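Local structure of arylalkylamine N-Acetyltransferase 2 (Aedes aegypti, 4FD5) at residues A[24-29]-A[78-83]; A[54-59]-A[133-138]. The protein probably transfers acetyl or long-chain fatty acyl groups from coenzyme A to the amines of dopamine and serotonin, as a member of the GNAT family. One frame throughout, in Å; residues are numbered along the deposited sequence.

Contact 1: residues A[24-29]-A[78-83]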
loop_
_atom_site.group_PDB
_atom_site.type_symbol
_atom_site.label_atom_id
_atom_site.label_comp_id
_atom_site.label_asym_id
_atom_site.label_seq_id
_atom_site.Cartn_x
_atom_site.Cartn_y
_atom_site.Cartn_z
ATOM N N GLU A 24 4.490 -14.295 4.496
ATOM C CA GLU A 24 3.484 -15.309 4.776
ATOM C C GLU A 24 2.202 -14.657 5.318
ATOM O O GLU A 24 1.104 -14.995 4.865
ATOM C CB GLU A 24 4.028 -16.365 5.743
ATOM C CG GLU A 24 3.057 -17.496 6.060
ATOM C CD GLU A 24 2.647 -18.336 4.847
ATOM O OE1 GLU A 24 3.311 -18.293 3.790
ATOM O OE2 GLU A 24 1.631 -19.054 4.965
ATOM N N HIS A 25 2.342 -13.700 6.240
ATOM C CA HIS A 25 1.164 -12.983 6.761
ATOM C C HIS A 25 0.407 -12.415 5.568
ATOM O O HIS A 25 -0.821 -12.581 5.467
ATOM C CB HIS A 25 1.565 -11.884 7.762
ATOM C CG HIS A 25 0.538 -10.790 7.943
ATOM N ND1 HIS A 25 -0.495 -10.865 8.858
ATOM C CD2 HIS A 25 0.405 -9.585 7.334
ATOM C CE1 HIS A 25 -1.223 -9.754 8.797
ATOM N NE2 HIS A 25 -0.696 -8.965 7.883
ATOM N N LEU A 26 1.133 -11.798 4.635
ATOM C CA LEU A 26 0.451 -11.168 3.503
ATOM C C LEU A 26 -0.264 -12.243 2.675
ATOM O O LEU A 26 -1.453 -12.100 2.341
ATOM C CB LEU A 26 1.417 -10.311 2.667
ATOM C CG LEU A 26 2.005 -9.110 3.432
ATOM C CD1 LEU A 26 3.089 -8.379 2.638
ATOM C CD2 LEU A 26 0.900 -8.124 3.854
ATOM N N ARG A 27 0.427 -13.355 2.414
ATOM C CA ARG A 27 -0.165 -14.402 1.595
ATOM C C ARG A 27 -1.453 -14.854 2.220
ATOM O O ARG A 27 -2.406 -15.186 1.518
ATOM C CB ARG A 27 0.745 -15.619 1.510
ATOM C CG ARG A 27 1.943 -15.434 0.647
ATOM C CD ARG A 27 2.597 -16.788 0.367
ATOM N NE ARG A 27 3.914 -16.603 -0.221
ATOM C CZ ARG A 27 5.052 -16.638 0.468
ATOM N NH1 ARG A 27 5.043 -16.875 1.779
ATOM N NH2 ARG A 27 6.208 -16.448 -0.157
ATOM N N GLN A 28 -1.477 -14.878 3.547
ATOM C CA GLN A 28 -2.583 -15.528 4.218
ATOM C C GLN A 28 -3.699 -14.547 4.444
ATOM O O GLN A 28 -4.869 -14.940 4.491
ATOM C CB GLN A 28 -2.151 -16.141 5.549
ATOM C CG GLN A 28 -1.247 -17.354 5.411
ATOM C CD GLN A 28 -1.950 -18.544 4.784
ATOM O OE1 GLN A 28 -3.168 -18.710 4.917
ATOM N NE2 GLN A 28 -1.185 -19.378 4.092
ATOM N N THR A 29 -3.363 -13.266 4.573
ATOM C CA THR A 29 -4.384 -12.372 5.105
ATOM C C THR A 29 -4.708 -11.207 4.200
ATOM O O THR A 29 -5.785 -10.609 4.317
ATOM C CB THR A 29 -4.033 -11.821 6.518
ATOM O OG1 THR A 29 -2.939 -10.904 6.422
ATOM C CG2 THR A 29 -3.672 -12.931 7.472
ATOM N N VAL A 78 0.844 -5.375 9.789
ATOM C CA VAL A 78 1.990 -4.636 9.252
ATOM C C VAL A 78 1.579 -3.374 8.486
ATOM O O VAL A 78 0.477 -3.277 7.942
ATOM C CB VAL A 78 2.834 -5.502 8.295
ATOM C CG1 VAL A 78 3.450 -6.690 9.053
ATOM C CG2 VAL A 78 2.009 -5.948 7.094
ATOM N N ALA A 79 2.514 -2.431 8.432
ATOM C CA ALA A 79 2.480 -1.333 7.482
ATOM C C ALA A 79 3.754 -1.437 6.669
ATOM O O ALA A 79 4.842 -1.204 7.197
ATOM C CB ALA A 79 2.444 -0.003 8.205
ATOM N N LEU A 80 3.627 -1.832 5.408
ATOM C CA LEU A 80 4.798 -1.890 4.538
ATOM C C LEU A 80 4.893 -0.529 3.878
ATOM O O LEU A 80 3.955 -0.100 3.173
ATOM C CB LEU A 80 4.683 -2.987 3.483
ATOM C CG LEU A 80 5.280 -4.341 3.856
ATOM C CD1 LEU A 80 4.588 -4.912 5.054
ATOM C CD2 LEU A 80 5.276 -5.324 2.701
ATOM N N ASN A 81 6.048 0.106 4.097
ATOM C CA ASN A 81 6.298 1.473 3.669
ATOM C C ASN A 81 7.535 1.531 2.800
ATOM O O ASN A 81 8.525 0.844 3.069
ATOM C CB ASN A 81 6.516 2.384 4.879
ATOM C CG ASN A 81 5.359 2.336 5.861
ATOM O OD1 ASN A 81 4.189 2.373 5.464
ATOM N ND2 ASN A 81 5.675 2.223 7.142
ATOM N N GLY A 82 7.470 2.339 1.749
ATOM C CA GLY A 82 8.613 2.507 0.857
ATOM C C GLY A 82 9.040 3.949 0.706
ATOM O O GLY A 82 8.327 4.871 1.077
ATOM N N ILE A 83 10.229 4.156 0.151
ATOM C CA ILE A 83 10.721 5.508 -0.067
ATOM C C ILE A 83 10.683 5.856 -1.551
ATOM O O ILE A 83 11.268 5.144 -2.361
ATOM C CB ILE A 83 12.164 5.655 0.444
ATOM C CG1 ILE A 83 12.228 5.231 1.912
ATOM C CG2 ILE A 83 12.623 7.104 0.286
ATOM C CD1 ILE A 83 13.647 5.076 2.458
#
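One methyl of V78, CG2, meets two side chains of helix 19-29 at once: it lies 4.0 Å from H25 CD2 and 4.1 Å from L26 CD2. The valine torsion explains this reach. Its CG1 stands opposite the carbonyl carbon (chi1 -64°), which leaves CG2 between the backbone N and the carbonyl, pointing at the helix. H25 and V78 run past one another in opposite directions, and the methyl approaches the imidazole obliquely. L26 and L80 instead reach toward each other tip to tip, with L26 CD1 3.8 Å from L80 CD2. In L26, CG lies opposite the carbonyl carbon and CD1 anti to CA, which carries CD1 out to L80; the leucine that meets it has an off-staggered chi1 of -93°. The two leucine methyls of L26 thus divide the strand between them, CD2 going to V78 and CD1 to L80.

The polar side of H25 is served by its surroundings. NE2 has its polar partner in S137 OG, while the hydroxyl of T29 rests over one face of the ring, 3.1 Å above its plane and offset toward the rim. A bond to the backbone, T29 OG1 to H25 O at 2.9 Å, fixes the hydroxyl over that face. Away from the strand the helix is polar: E24 OE1 forms a salt bridge with R27 NH1 at 3.0 Å, and R27 has a second acidic partner in E53.

Segment 24-29 crosses segment 78-83 at -112°, their axes 11.1 Å apart at closest approach. V22, one turn before L26, also packs on V78 and L80; I135 of strand 129-138 touches both leucines, and helix 50-60 adds S56 beside them.

Contact 2: residues A[54-59]-A[133-138]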
loop_
_atom_site.group_PDB
_atom_site.type_symbol
_atom_site.label_atom_id
_atom_site.label_comp_id
_atom_site.label_asym_id
_atom_site.label_seq_id
_atom_site.Cartn_x
_atom_site.Cartn_y
_atom_site.Cartn_z
ATOM N N GLN A 54 7.765 -10.157 -4.813
ATOM C CA GLN A 54 8.963 -9.422 -5.226
ATOM C C GLN A 54 8.862 -7.943 -4.819
ATOM O O GLN A 54 9.822 -7.352 -4.288
ATOM C CB GLN A 54 9.142 -9.551 -6.742
ATOM C CG GLN A 54 10.282 -8.757 -7.333
ATOM C CD GLN A 54 10.359 -8.942 -8.840
ATOM O OE1 GLN A 54 10.951 -9.904 -9.329
ATOM N NE2 GLN A 54 9.728 -8.036 -9.581
ATOM N N HIS A 55 7.694 -7.349 -5.067
ATOM C CA HIS A 55 7.470 -5.946 -4.738
ATOM C C HIS A 55 7.510 -5.708 -3.227
ATOM O O HIS A 55 8.166 -4.768 -2.767
ATOM C CB HIS A 55 6.144 -5.440 -5.339
ATOM C CG HIS A 55 5.950 -3.953 -5.238
ATOM N ND1 HIS A 55 4.706 -3.360 -5.300
ATOM C CD2 HIS A 55 6.840 -2.941 -5.093
ATOM C CE1 HIS A 55 4.836 -2.048 -5.187
ATOM N NE2 HIS A 55 6.120 -1.767 -5.060
ATOM N N SER A 56 6.824 -6.562 -2.468
ATOM C CA SER A 56 6.834 -6.454 -1.009
ATOM C C SER A 56 8.224 -6.629 -0.413
ATOM O O SER A 56 8.580 -5.938 0.529
ATOM C CB SER A 56 5.842 -7.412 -0.362
ATOM O OG SER A 56 4.529 -7.135 -0.821
ATOM N N LEU A 57 9.010 -7.548 -0.961
ATOM C CA LEU A 57 10.372 -7.719 -0.453
ATOM C C LEU A 57 11.213 -6.482 -0.741
ATOM O O LEU A 57 11.924 -5.984 0.136
ATOM C CB LEU A 57 11.009 -8.982 -1.027
ATOM C CG LEU A 57 12.418 -9.301 -0.529
ATOM C CD1 LEU A 57 12.445 -9.473 0.981
ATOM C CD2 LEU A 57 12.885 -10.575 -1.231
ATOM N N SER A 58 11.119 -5.969 -1.966
ATOM C CA SER A 58 11.827 -4.738 -2.294
ATOM C C SER A 58 11.437 -3.611 -1.334
ATOM O O SER A 58 12.289 -2.875 -0.831
ATOM C CB SER A 58 11.548 -4.321 -3.737
ATOM O OG SER A 58 12.421 -3.272 -4.117
ATOM N N THR A 59 10.141 -3.498 -1.067
ATOM C CA THR A 59 9.667 -2.476 -0.141
ATOM C C THR A 59 10.251 -2.662 1.270
ATOM O O THR A 59 10.747 -1.703 1.878
ATOM C CB THR A 59 8.139 -2.479 -0.089
ATOM O OG1 THR A 59 7.647 -2.053 -1.366
ATOM C CG2 THR A 59 7.628 -1.515 1.015
ATOM N N ILE A 133 3.105 4.777 2.213
ATOM C CA ILE A 133 2.475 3.633 2.863
ATOM C C ILE A 133 1.909 2.769 1.743
ATOM O O ILE A 133 1.036 3.206 0.993
ATOM C CB ILE A 133 1.334 4.066 3.805
ATOM C CG1 ILE A 133 1.840 4.998 4.895
ATOM C CG2 ILE A 133 0.670 2.849 4.459
ATOM C CD1 ILE A 133 0.748 5.907 5.457
ATOM N N ARG A 134 2.416 1.549 1.612
ATOM C CA ARG A 134 2.047 0.696 0.487
ATOM C C ARG A 134 1.054 -0.387 0.848
ATOM O O ARG A 134 0.136 -0.669 0.065
ATOM C CB ARG A 134 3.292 0.083 -0.150
ATOM C CG ARG A 134 4.171 1.160 -0.736
ATOM C CD ARG A 134 5.402 0.603 -1.461
ATOM N NE ARG A 134 6.100 1.721 -2.082
ATOM C CZ ARG A 134 7.387 1.742 -2.413
ATOM N NH1 ARG A 134 8.159 0.678 -2.214
ATOM N NH2 ARG A 134 7.897 2.844 -2.955
ATOM N N ILE A 135 1.267 -1.023 2.001
ATOM C CA ILE A 135 0.322 -2.023 2.480
ATOM C C ILE A 135 -0.003 -1.757 3.938
ATOM O O ILE A 135 0.898 -1.490 4.724
ATOM C CB ILE A 135 0.901 -3.453 2.382
ATOM C CG1 ILE A 135 1.002 -3.869 0.913
ATOM C CG2 ILE A 135 0.038 -4.432 3.167
ATOM C CD1 ILE A 135 1.499 -5.298 0.724
ATOM N N LEU A 136 -1.286 -1.820 4.294
ATOM C CA LEU A 136 -1.706 -1.782 5.694
ATOM C C LEU A 136 -2.591 -3.001 5.904
ATOM O O LEU A 136 -3.635 -3.137 5.249
ATOM C CB LEU A 136 -2.484 -0.490 5.986
ATOM C CG LEU A 136 -3.099 -0.338 7.379
ATOM C CD1 LEU A 136 -2.022 -0.363 8.455
ATOM C CD2 LEU A 136 -3.887 0.952 7.427
ATOM N N SER A 137 -2.170 -3.882 6.806
ATOM C CA SER A 137 -2.793 -5.204 6.932
ATOM C C SER A 137 -2.867 -5.604 8.402
ATOM O O SER A 137 -1.888 -5.453 9.128
ATOM C CB SER A 137 -1.949 -6.239 6.162
ATOM O OG SER A 137 -2.493 -7.539 6.311
ATOM N N VAL A 138 -4.031 -6.080 8.856
ATOM C CA VAL A 138 -4.170 -6.552 10.230
ATOM C C VAL A 138 -4.867 -7.905 10.209
ATOM O O VAL A 138 -5.932 -8.046 9.609
ATOM C CB VAL A 138 -4.993 -5.567 11.096
ATOM C CG1 VAL A 138 -5.176 -6.120 12.533
ATOM C CG2 VAL A 138 -4.333 -4.205 11.113
#
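T59 and R134 meet at an angle, the threonine hydroxyl arriving at the edge of the guanidinium and close to its plane. R134 NH1 donates to T59 OG1 over 2.9 Å with an N-H...O angle of 157°, a fairly straight bond. The arginine is extended from CG to NE; this chain crosses the threonine obliquely, R134 CD passing 3.9 Å from T59 CG2, and brings the NH1 edge to the hydroxyl. On the helix side, OG1 lies opposite the carbonyl carbon (chi1 -67°), where it can also reach back one turn and donate to H55 O at 3.1 Å, from above the carbonyl plane. H55 O accepts T59 N as well, so the oxygen has two donors from one residue.

Beside this bond the contact is plain packing: I135 CD1 approaches S56 OG to 3.9 Å, while the serine hydroxyl itself is bonded to L52 O within the helix. R134 and I135 can both turn to the helix because they form a classic beta bulge opposite L80, with R134 adopting a helix-like psi of -43°.

The H55 imidazole stands oblique to the guanidinium, its NE2 4.3 Å from R134 NH1, a proximity without a bond. The arginine charge is matched by E132, which forms a salt bridge with NE. With NH1 on one side and H55 O on the other, T59 OG1 acts as acceptor and donor together; the nearby cation would be expected to polarise the hydroxyl and strengthen its bond to the helix carbonyl.

In the fold
Contacts 1 and 2 lie on neighbouring antiparallel strands of one sheet, with centres about 4 Å apart, and both helices pack against the same face. Strand pairing couples them directly: L80 O and R134 N are 2.7 Å apart, probably hydrogen-bonded, at the bulge of contact 2. At the other end, H25 NE2 and S137 OG lie 2.8 Å apart and join the helix of contact 1 to the strand of contact 2. In GNAT enzymes a bulge in this central strand accompanies its divergence from the next, parallel strand, here 166-171, and acetyl-CoA binds in the resulting cleft. The bulge at R134 and I135 is consistent with that arrangement.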